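Local coordinates for integron Cassette Protein Hfx_Cass5 (Unidentified, PDB 3IF4) that is of unknown function, is encoded by a mobile integron gene cassette and forms a dimer in which a beta sheet continues from one subunit to the other, at residues A77-L80 / Q81-F84; L94-G97 / P98-W102; S45-P48 / Y49-R52. All coordinates share one frame; numbering follows the deposited sequence.

Interaction 1. Residues A77-L80 / Q81-F84; sequences AQWL and QQIF
Leu80 and Phe84, one helical turn apart, run side by side in the same direction, and the branch of the leucine lies over the aromatic ring. With CG anti to the backbone N (chi1 180°) and chi2 at an off-staggered 129°, Leu80 CD2 comes over one face of the Phe84 ring; this CH-pi contact puts CD2 4.2 Å from the ring centroid, set off toward the rim. Replacing Phe84 by an alanine is likely to leave Leu80 CD2 without the ring face it lies on and to open a gap beside Ala117 of helix 107-118 and Val27 of the second subunit. Round the helix, Trp79 and Gln82 also lie alongside each other, their ring and amide planes almost perpendicular, with Trp79 CZ3 3.7 Å from Gln82 CG. The bend of Gln82 at chi2 (79°) helps take its amide to the second subunit, where NE2 bonds to Met55 O. Gln81 NE2 instead bonds to Ala116 O in the same chain. The backbone bonds are regular, from Gln81 N to Ala77 O (2.9 Å) up to Phe84 N to Leu80 O (2.8 Å). This i to i+4 pattern is that of an alpha helix, here packed against both helix 107-118 and the second subunit.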
ATOM      1  N   ALA A  77      -2.632 -14.174   3.181  1.00 25.90           N
ATOM      2  CA  ALA A  77      -3.117 -14.257   4.552  1.00 26.61           C
ATOM      3  C   ALA A  77      -3.334 -12.856   5.114  1.00 41.64           C
ATOM      4  O   ALA A  77      -4.416 -12.537   5.608  1.00 36.96           O
ATOM      5  CB  ALA A  77      -2.141 -15.031   5.421  1.00 28.29           C
ATOM      6  N   GLN A  78      -2.302 -12.019   5.028  1.00 41.04           N
ATOM      7  CA  GLN A  78      -2.388 -10.653   5.528  1.00 42.13           C
ATOM      8  C   GLN A  78      -3.526  -9.910   4.854  1.00 38.39           C
ATOM      9  O   GLN A  78      -4.315  -9.237   5.517  1.00 34.83           O
ATOM     10  CB  GLN A  78      -1.088  -9.896   5.278  1.00 49.51           C
ATOM     11  CG  GLN A  78       0.102 -10.393   6.066  1.00 66.14           C
ATOM     12  CD  GLN A  78       1.367  -9.618   5.724  1.00 79.16           C
ATOM     13  OE1 GLN A  78       2.448 -10.195   5.605  1.00 83.41           O
ATOM     14  NE2 GLN A  78       1.231  -8.305   5.550  1.00 81.08           N
ATOM     15  N   TRP A  79      -3.610 -10.022   3.531  1.00 33.32           N
ATOM     16  CA  TRP A  79      -4.674  -9.340   2.808  1.00 28.04           C
ATOM     17  C   TRP A  79      -6.060  -9.812   3.244  1.00 31.02           C
ATOM     18  O   TRP A  79      -6.982  -9.006   3.348  1.00 31.61           O
ATOM     19  CB  TRP A  79      -4.474  -9.400   1.291  1.00 23.40           C
ATOM     20  CG  TRP A  79      -3.608  -8.259   0.834  1.00 34.91           C
ATOM     21  CD1 TRP A  79      -2.306  -8.324   0.411  1.00 38.27           C
ATOM     22  CD2 TRP A  79      -3.966  -6.868   0.813  1.00 30.13           C
ATOM     23  NE1 TRP A  79      -1.841  -7.061   0.120  1.00 39.05           N
ATOM     24  CE2 TRP A  79      -2.838  -6.152   0.355  1.00 34.79           C
ATOM     25  CE3 TRP A  79      -5.126  -6.162   1.138  1.00 36.73           C
ATOM     26  CZ2 TRP A  79      -2.844  -4.768   0.203  1.00 31.82           C
ATOM     27  CZ3 TRP A  79      -5.130  -4.785   0.987  1.00 43.86           C
ATOM     28  CH2 TRP A  79      -3.994  -4.103   0.524  1.00 37.72           C
ATOM     29  N   LEU A  80      -6.205 -11.100   3.538  1.00 29.53           N
ATOM     30  CA  LEU A  80      -7.484 -11.586   4.039  1.00 30.79           C
ATOM     31  C   LEU A  80      -7.763 -10.930   5.385  1.00 30.25           C
ATOM     32  O   LEU A  80      -8.861 -10.444   5.630  1.00 26.80           O
ATOM     33  CB  LEU A  80      -7.500 -13.110   4.150  1.00 29.14           C
ATOM     34  CG  LEU A  80      -8.796 -13.733   4.675  1.00 38.72           C
ATOM     35  CD1 LEU A  80      -9.266 -14.823   3.753  1.00 36.59           C
ATOM     36  CD2 LEU A  80      -8.611 -14.263   6.092  1.00 44.92           C
ATOM     37  N   GLN A  81      -6.754 -10.879   6.246  1.00 28.00           N
ATOM     38  CA  GLN A  81      -6.933 -10.240   7.544  1.00 36.38           C
ATOM     39  C   GLN A  81      -7.263  -8.760   7.372  1.00 35.98           C
ATOM     40  O   GLN A  81      -8.100  -8.209   8.086  1.00 33.93           O
ATOM     41  CB  GLN A  81      -5.688 -10.414   8.407  1.00 37.76           C
ATOM     42  CG  GLN A  81      -5.446 -11.844   8.853  1.00 39.69           C
ATOM     43  CD  GLN A  81      -4.121 -12.006   9.566  1.00 55.00           C
ATOM     44  OE1 GLN A  81      -3.186 -11.232   9.346  1.00 58.06           O
ATOM     45  NE2 GLN A  81      -4.028 -13.019  10.420  1.00 59.83           N
ATOM     46  N   GLN A  82      -6.599  -8.125   6.411  1.00 35.14           N
ATOM     47  CA  GLN A  82      -6.848  -6.724   6.091  1.00 38.56           C
ATOM     48  C   GLN A  82      -8.302  -6.535   5.660  1.00 31.36           C
ATOM     49  O   GLN A  82      -8.974  -5.595   6.082  1.00 32.23           O
ATOM     50  CB  GLN A  82      -5.896  -6.261   4.979  1.00 37.56           C
ATOM     51  CG  GLN A  82      -6.053  -4.804   4.577  1.00 37.09           C
ATOM     52  CD  GLN A  82      -5.382  -3.861   5.550  1.00 44.67           C
ATOM     53  OE1 GLN A  82      -5.115  -4.222   6.702  1.00 44.49           O
ATOM     54  NE2 GLN A  82      -5.101  -2.643   5.096  1.00 45.36           N
ATOM     55  N   ILE A  83      -8.781  -7.442   4.816  1.00 28.66           N
ATOM     56  CA  ILE A  83     -10.160  -7.400   4.350  1.00 25.82           C
ATOM     57  C   ILE A  83     -11.137  -7.596   5.499  1.00 27.63           C
ATOM     58  O   ILE A  83     -12.108  -6.861   5.620  1.00 38.17           O
ATOM     59  CB  ILE A  83     -10.417  -8.429   3.242  1.00 26.99           C
ATOM     60  CG1 ILE A  83      -9.655  -8.025   1.976  1.00 23.14           C
ATOM     61  CG2 ILE A  83     -11.907  -8.535   2.940  1.00 24.65           C
ATOM     62  CD1 ILE A  83      -9.692  -9.052   0.893  1.00 22.71           C
ATOM     63  N   PHE A  84     -10.880  -8.580   6.349  1.00 27.15           N
ATOM     64  CA  PHE A  84     -11.744  -8.792   7.503  1.00 33.85           C
ATOM     65  C   PHE A  84     -11.737  -7.544   8.387  1.00 38.32           C
ATOM     66  O   PHE A  84     -12.769  -7.159   8.943  1.00 39.33           O
ATOM     67  CB  PHE A  84     -11.298 -10.021   8.303  1.00 31.49           C
ATOM     68  CG  PHE A  84     -11.803 -11.328   7.750  1.00 36.11           C
ATOM     69  CD1 PHE A  84     -11.980 -11.504   6.382  1.00 35.50           C
ATOM     70  CD2 PHE A  84     -12.083 -12.395   8.599  1.00 37.03           C
ATOM     71  CE1 PHE A  84     -12.440 -12.712   5.869  1.00 30.04           C
ATOM     72  CE2 PHE A  84     -12.535 -13.601   8.098  1.00 31.32           C
ATOM     73  CZ  PHE A  84     -12.711 -13.761   6.725  1.00 29.97           C
TER

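Interaction 2. Residues L94-G97 / P98-W102; sequences LVLG and PNTRW
A type I beta turn from Gly97 to Thr100 joins strand 93-95 to strand 101-103 and redirects the chain sharply without making a hairpin, with Pro98 and Asn99 at its corners. Thr100 meets Gly97 through both its backbone and its side chain. Thr100 N donates to Gly97 O at 2.9 Å, from well above the carbonyl plane (68° out of it). In return Gly97 N donates to Thr100 OG1, modelled at 2.5 Å, a separation probably underestimated; the hydroxyl is brought to it because OG1 stands beside its own backbone N and anti to the carbonyl carbon (chi1 -59°). The same torsion leaves the methyl, CG2, on the far branch, where it lies over one face of the Trp102 ring, 3.6 Å above the plane and toward the rim. Thr100 OG1 also makes a weak hydrogen bond to Val27 O of the second subunit. Residues on both arms of the turn pair in parallel fashion with a strand of that subunit, extending the sheet across the interface. Trp102 packs on Leu113 and makes a cation-pi contact with Arg110, both on helix 107-118. Leu96 and Trp102 cross at about a right angle, and Leu96 CD1 approaches Trp102 CH2 to 3.9 Å.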
ATOM      1  N   LEU A  94     -16.537 -10.906   9.994  1.00 39.66           N
ATOM      2  CA  LEU A  94     -16.652 -12.009   9.057  1.00 33.89           C
ATOM      3  C   LEU A  94     -16.042 -13.287   9.622  1.00 35.16           C
ATOM      4  O   LEU A  94     -15.058 -13.246  10.362  1.00 33.59           O
ATOM      5  CB  LEU A  94     -15.965 -11.634   7.747  1.00 32.18           C
ATOM      6  CG  LEU A  94     -16.664 -10.518   6.970  1.00 32.69           C
ATOM      7  CD1 LEU A  94     -15.783 -10.000   5.845  1.00 36.18           C
ATOM      8  CD2 LEU A  94     -17.987 -11.017   6.413  1.00 24.63           C
ATOM      9  N   VAL A  95     -16.630 -14.426   9.270  1.00 29.48           N
ATOM     10  CA  VAL A  95     -16.087 -15.715   9.678  1.00 33.97           C
ATOM     11  C   VAL A  95     -16.232 -16.751   8.566  1.00 34.82           C
ATOM     12  O   VAL A  95     -17.170 -16.695   7.775  1.00 34.81           O
ATOM     13  CB  VAL A  95     -16.770 -16.242  10.957  1.00 38.16           C
ATOM     14  CG1 VAL A  95     -16.492 -15.320  12.139  1.00 33.13           C
ATOM     15  CG2 VAL A  95     -18.261 -16.393  10.736  1.00 38.46           C
ATOM     16  N   LEU A  96     -15.292 -17.690   8.507  1.00 36.33           N
ATOM     17  CA  LEU A  96     -15.330 -18.747   7.504  1.00 38.80           C
ATOM     18  C   LEU A  96     -16.192 -19.898   7.997  1.00 43.36           C
ATOM     19  O   LEU A  96     -16.182 -20.237   9.179  1.00 46.32           O
ATOM     20  CB  LEU A  96     -13.923 -19.265   7.198  1.00 37.31           C
ATOM     21  CG  LEU A  96     -12.871 -18.305   6.634  1.00 37.66           C
ATOM     22  CD1 LEU A  96     -11.566 -19.051   6.372  1.00 34.17           C
ATOM     23  CD2 LEU A  96     -13.372 -17.627   5.365  1.00 35.83           C
ATOM     24  N   GLY A  97     -16.933 -20.505   7.083  1.00 45.75           N
ATOM     25  CA  GLY A  97     -17.818 -21.588   7.446  1.00 46.80           C
ATOM     26  C   GLY A  97     -17.520 -22.849   6.672  1.00 53.04           C
ATOM     27  O   GLY A  97     -16.765 -22.826   5.696  1.00 43.54           O
ATOM     28  N   PRO A  98     -18.114 -23.968   7.110  1.00 58.77           N
ATOM     29  CA  PRO A  98     -17.974 -25.243   6.405  1.00 57.86           C
ATOM     30  C   PRO A  98     -18.539 -25.130   4.991  1.00 50.05           C
ATOM     31  O   PRO A  98     -18.103 -25.855   4.103  1.00 52.07           O
ATOM     32  CB  PRO A  98     -18.827 -26.203   7.245  1.00 59.48           C
ATOM     33  CG  PRO A  98     -18.955 -25.545   8.579  1.00 60.31           C
ATOM     34  CD  PRO A  98     -18.977 -24.080   8.298  1.00 52.44           C
ATOM     35  N   ASN A  99     -19.496 -24.229   4.797  1.00 43.43           N
ATOM     36  CA  ASN A  99     -20.111 -24.033   3.490  1.00 48.42           C
ATOM     37  C   ASN A  99     -19.385 -22.980   2.660  1.00 49.55           C
ATOM     38  O   ASN A  99     -19.832 -22.616   1.573  1.00 44.87           O
ATOM     39  CB  ASN A  99     -21.586 -23.657   3.644  1.00 52.52           C
ATOM     40  CG  ASN A  99     -22.370 -24.683   4.438  1.00 59.96           C
ATOM     41  OD1 ASN A  99     -22.817 -24.413   5.553  1.00 55.18           O
ATOM     42  ND2 ASN A  99     -22.540 -25.870   3.867  1.00 61.62           N
ATOM     43  N   THR A 100     -18.262 -22.495   3.181  1.00 42.24           N
ATOM     44  CA  THR A 100     -17.470 -21.488   2.486  1.00 42.68           C
ATOM     45  C   THR A 100     -16.984 -22.007   1.137  1.00 40.37           C
ATOM     46  O   THR A 100     -16.316 -23.038   1.062  1.00 36.97           O
ATOM     47  CB  THR A 100     -16.255 -21.047   3.324  1.00 30.32           C
ATOM     48  OG1 THR A 100     -16.704 -20.508   4.574  1.00 31.97           O
ATOM     49  CG2 THR A 100     -15.451 -19.992   2.581  1.00 28.82           C
ATOM     50  N   ARG A 101     -17.324 -21.286   0.074  1.00 33.01           N
ATOM     51  CA  ARG A 101     -16.934 -21.680  -1.274  1.00 41.66           C
ATOM     52  C   ARG A 101     -15.583 -21.087  -1.662  1.00 30.80           C
ATOM     53  O   ARG A 101     -15.374 -19.879  -1.566  1.00 33.56           O
ATOM     54  CB  ARG A 101     -18.002 -21.258  -2.286  1.00 49.57           C
ATOM     55  CG  ARG A 101     -19.086 -22.298  -2.515  1.00 55.14           C
ATOM     56  CD  ARG A 101     -20.140 -21.791  -3.487  1.00 63.48           C
ATOM     57  NE  ARG A 101     -19.981 -20.368  -3.773  1.00 69.68           N
ATOM     58  CZ  ARG A 101     -19.485 -19.885  -4.908  1.00 74.27           C
ATOM     59  NH1 ARG A 101     -19.098 -20.712  -5.869  1.00 76.99           N
ATOM     60  NH2 ARG A 101     -19.377 -18.575  -5.082  1.00 74.62           N
ATOM     61  N   TRP A 102     -14.671 -21.947  -2.102  1.00 31.66           N
ATOM     62  CA  TRP A 102     -13.345 -21.512  -2.523  1.00 34.17           C
ATOM     63  C   TRP A 102     -13.190 -21.637  -4.035  1.00 36.89           C
ATOM     64  O   TRP A 102     -13.265 -22.735  -4.586  1.00 36.66           O
ATOM     65  CB  TRP A 102     -12.262 -22.327  -1.813  1.00 31.48           C
ATOM     66  CG  TRP A 102     -12.384 -22.311  -0.319  1.00 35.86           C
ATOM     67  CD1 TRP A 102     -13.283 -23.003   0.438  1.00 37.77           C
ATOM     68  CD2 TRP A 102     -11.576 -21.564   0.600  1.00 30.54           C
ATOM     69  NE1 TRP A 102     -13.086 -22.735   1.770  1.00 42.13           N
ATOM     70  CE2 TRP A 102     -12.045 -21.855   1.898  1.00 37.34           C
ATOM     71  CE3 TRP A 102     -10.503 -20.680   0.452  1.00 33.93           C
ATOM     72  CZ2 TRP A 102     -11.478 -21.292   3.039  1.00 34.70           C
ATOM     73  CZ3 TRP A 102      -9.942 -20.122   1.588  1.00 31.50           C
ATOM     74  CH2 TRP A 102     -10.430 -20.429   2.863  1.00 40.53           C
TER

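Interaction 3. Residues S45-P48 / Y49-R52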
ATOM      1  N   SER A  45      12.067  23.119  -0.613  1.00 25.90           N
ATOM      2  CA  SER A  45      10.608  23.122  -0.644  1.00 40.76           C
ATOM      3  C   SER A  45       9.969  22.295   0.479  1.00 34.57           C
ATOM      4  O   SER A  45      10.570  21.349   0.995  1.00 28.73           O
ATOM      5  CB  SER A  45      10.107  22.634  -2.001  1.00 42.61           C
ATOM      6  OG  SER A  45      10.510  23.515  -3.027  1.00 44.78           O
ATOM      7  N   GLN A  46       8.745  22.664   0.844  1.00 36.74           N
ATOM      8  CA  GLN A  46       7.944  21.879   1.783  1.00 40.19           C
ATOM      9  C   GLN A  46       6.634  21.404   1.128  1.00 37.47           C
ATOM     10  O   GLN A  46       6.075  22.088   0.271  1.00 41.46           O
ATOM     11  CB  GLN A  46       7.661  22.687   3.053  1.00 50.89           C
ATOM     12  CG  GLN A  46       7.138  24.094   2.796  1.00 68.79           C
ATOM     13  CD  GLN A  46       6.559  24.738   4.043  1.00 84.63           C
ATOM     14  OE1 GLN A  46       7.184  24.739   5.107  1.00 91.80           O
ATOM     15  NE2 GLN A  46       5.354  25.288   3.920  1.00 85.75           N
ATOM     16  N   PHE A  47       6.145  20.234   1.527  1.00 34.20           N
ATOM     17  CA  PHE A  47       4.979  19.653   0.870  1.00 33.92           C
ATOM     18  C   PHE A  47       3.876  19.225   1.841  1.00 39.87           C
ATOM     19  O   PHE A  47       3.503  18.050   1.893  1.00 39.93           O
ATOM     20  CB  PHE A  47       5.403  18.471   0.003  1.00 35.77           C
ATOM     21  CG  PHE A  47       6.366  18.832  -1.095  1.00 31.81           C
ATOM     22  CD1 PHE A  47       7.734  18.820  -0.867  1.00 28.69           C
ATOM     23  CD2 PHE A  47       5.905  19.173  -2.359  1.00 26.31           C
ATOM     24  CE1 PHE A  47       8.627  19.146  -1.876  1.00 26.74           C
ATOM     25  CE2 PHE A  47       6.795  19.490  -3.374  1.00 29.47           C
ATOM     26  CZ  PHE A  47       8.159  19.472  -3.130  1.00 24.50           C
ATOM     27  N   PRO A  48       3.322  20.195   2.582  1.00 42.81           N
ATOM     28  CA  PRO A  48       2.321  19.972   3.636  1.00 38.80           C
ATOM     29  C   PRO A  48       1.121  19.184   3.132  1.00 35.86           C
ATOM     30  O   PRO A  48       0.560  18.372   3.864  1.00 38.04           O
ATOM     31  CB  PRO A  48       1.865  21.392   3.996  1.00 36.96           C
ATOM     32  CG  PRO A  48       2.936  22.294   3.488  1.00 45.70           C
ATOM     33  CD  PRO A  48       3.502  21.625   2.282  1.00 41.44           C
ATOM     34  N   TYR A  49       0.734  19.443   1.888  1.00 39.08           N
ATOM     35  CA  TYR A  49      -0.468  18.868   1.295  1.00 40.59           C
ATOM     36  C   TYR A  49      -0.159  17.711   0.358  1.00 36.20           C
ATOM     37  O   TYR A  49      -1.028  17.301  -0.421  1.00 38.08           O
ATOM     38  CB  TYR A  49      -1.233  19.943   0.512  1.00 39.29           C
ATOM     39  CG  TYR A  49      -2.202  20.756   1.333  1.00 44.75           C
ATOM     40  CD1 TYR A  49      -2.264  20.621   2.718  1.00 43.62           C
ATOM     41  CD2 TYR A  49      -3.047  21.678   0.723  1.00 51.54           C
ATOM     42  CE1 TYR A  49      -3.162  21.370   3.472  1.00 43.00           C
ATOM     43  CE2 TYR A  49      -3.938  22.432   1.463  1.00 49.37           C
ATOM     44  CZ  TYR A  49      -3.994  22.277   2.835  1.00 49.42           C
ATOM     45  OH  TYR A  49      -4.887  23.037   3.565  1.00 55.42           O
ATOM     46  N   ILE A  50       1.067  17.193   0.414  1.00 31.16           N
ATOM     47  CA  ILE A  50       1.434  16.066  -0.444  1.00 30.33           C
ATOM     48  C   ILE A  50       0.458  14.886  -0.314  1.00 38.06           C
ATOM     49  O   ILE A  50       0.179  14.194  -1.296  1.00 39.20           O
ATOM     50  CB  ILE A  50       2.877  15.576  -0.197  1.00 31.87           C
ATOM     51  CG1 ILE A  50       3.395  14.834  -1.431  1.00 34.41           C
ATOM     52  CG2 ILE A  50       2.963  14.702   1.047  1.00 26.13           C
ATOM     53  CD1 ILE A  50       3.595  15.738  -2.637  1.00 30.46           C
ATOM     54  N   TYR A  51      -0.062  14.654   0.890  1.00 35.77           N
ATOM     55  CA  TYR A  51      -1.011  13.562   1.090  1.00 36.46           C
ATOM     56  C   TYR A  51      -2.220  13.737   0.178  1.00 41.71           C
ATOM     57  O   TYR A  51      -2.835  12.760  -0.237  1.00 47.40           O
ATOM     58  CB  TYR A  51      -1.454  13.471   2.553  1.00 31.63           C
ATOM     59  CG  TYR A  51      -2.315  14.623   3.015  1.00 31.36           C
ATOM     60  CD1 TYR A  51      -3.696  14.575   2.892  1.00 37.49           C
ATOM     61  CD2 TYR A  51      -1.752  15.751   3.586  1.00 36.28           C
ATOM     62  CE1 TYR A  51      -4.493  15.618   3.322  1.00 34.61           C
ATOM     63  CE2 TYR A  51      -2.541  16.806   4.016  1.00 33.64           C
ATOM     64  CZ  TYR A  51      -3.910  16.734   3.880  1.00 37.72           C
ATOM     65  OH  TYR A  51      -4.702  17.776   4.308  1.00 39.71           O
ATOM     66  N   ARG A  52      -2.540  14.986  -0.150  1.00 41.66           N
ATOM     67  CA  ARG A  52      -3.688  15.288  -1.001  1.00 45.37           C
ATOM     68  C   ARG A  52      -3.534  14.805  -2.442  1.00 44.64           C
ATOM     69  O   ARG A  52      -4.485  14.836  -3.214  1.00 46.58           O
ATOM     70  CB  ARG A  52      -4.007  16.787  -0.985  1.00 46.22           C
ATOM     71  CG  ARG A  52      -4.386  17.317   0.388  1.00 50.83           C
ATOM     72  CD  ARG A  52      -5.173  18.607   0.289  1.00 57.27           C
ATOM     73  NE  ARG A  52      -5.619  19.078   1.599  1.00 68.06           N
ATOM     74  CZ  ARG A  52      -6.423  20.121   1.785  1.00 75.09           C
ATOM     75  NH1 ARG A  52      -6.875  20.807   0.743  1.00 75.34           N
ATOM     76  NH2 ARG A  52      -6.775  20.480   3.014  1.00 78.14           N
TER
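This is a local contact round a type I beta turn, Phe47 to Ile50, which takes the loop after strand 38-42 into a short 3-10 segment ahead of strand 58-60. Ile50 N closes the turn by donating to Phe47 O at 3.0 Å, with the donor 59° out of the carbonyl plane. Next along the chain, Arg52 N bonds to Tyr49 O at 2.8 Å, the i to i+3 spacing of a 3-10 helix. On the buried side Phe47 and Ile50 cross obliquely: Phe47 CB meets Ile50 CB at 3.8 Å. Ile50 CD1 comes within 4.1 Å of Phe47 CD2. Both side chains rest on Leu66 of strand 65-67 and on Gln90 of the second subunit, so the turn packs the loop against the sheet and the second subunit. Tyr51 CG sits between its backbone N and carbonyl carbon (chi1 69°), a torsion that turns the ring back so that its edge meets Pro48 O, 3.5 Å from Tyr51 CE2. Arg52 lies between Tyr49 and Tyr51: its guanidinium has a face to Tyr49, with Arg52 NE 3.5 Å above the centre of the Tyr49 ring, and its edge toward Tyr51, while Arg52 CG lies over the Tyr51 ring. One nearly straight hydrogen bond in the guanidinium plane, from Arg52 NE to Tyr51 OH at 3.1 Å (172°), helps hold the guanidinium in this orientation.

In the fold
Interactions 1 and 2 adjoin, helix 76-89 being followed in the chain by strand 93-95: their centres are 15 Å apart, Phe84 CE2 lies 3.4 Å from Leu94 O, and Phe84 CZ packs against Leu96 CD2. Helix 107-118 touches both. Interaction 3 precedes them in the chain and stands on the opposite side of its centre, its own centre 30 Å from that of interaction 1 and 44 Å from that of interaction 2, with no touch. The second subunit reaches all three, its Val27 also packing on Leu94. Parts of the chain lying far apart are thus in contact with the same partner; no active site has been assigned here, the function being unknown.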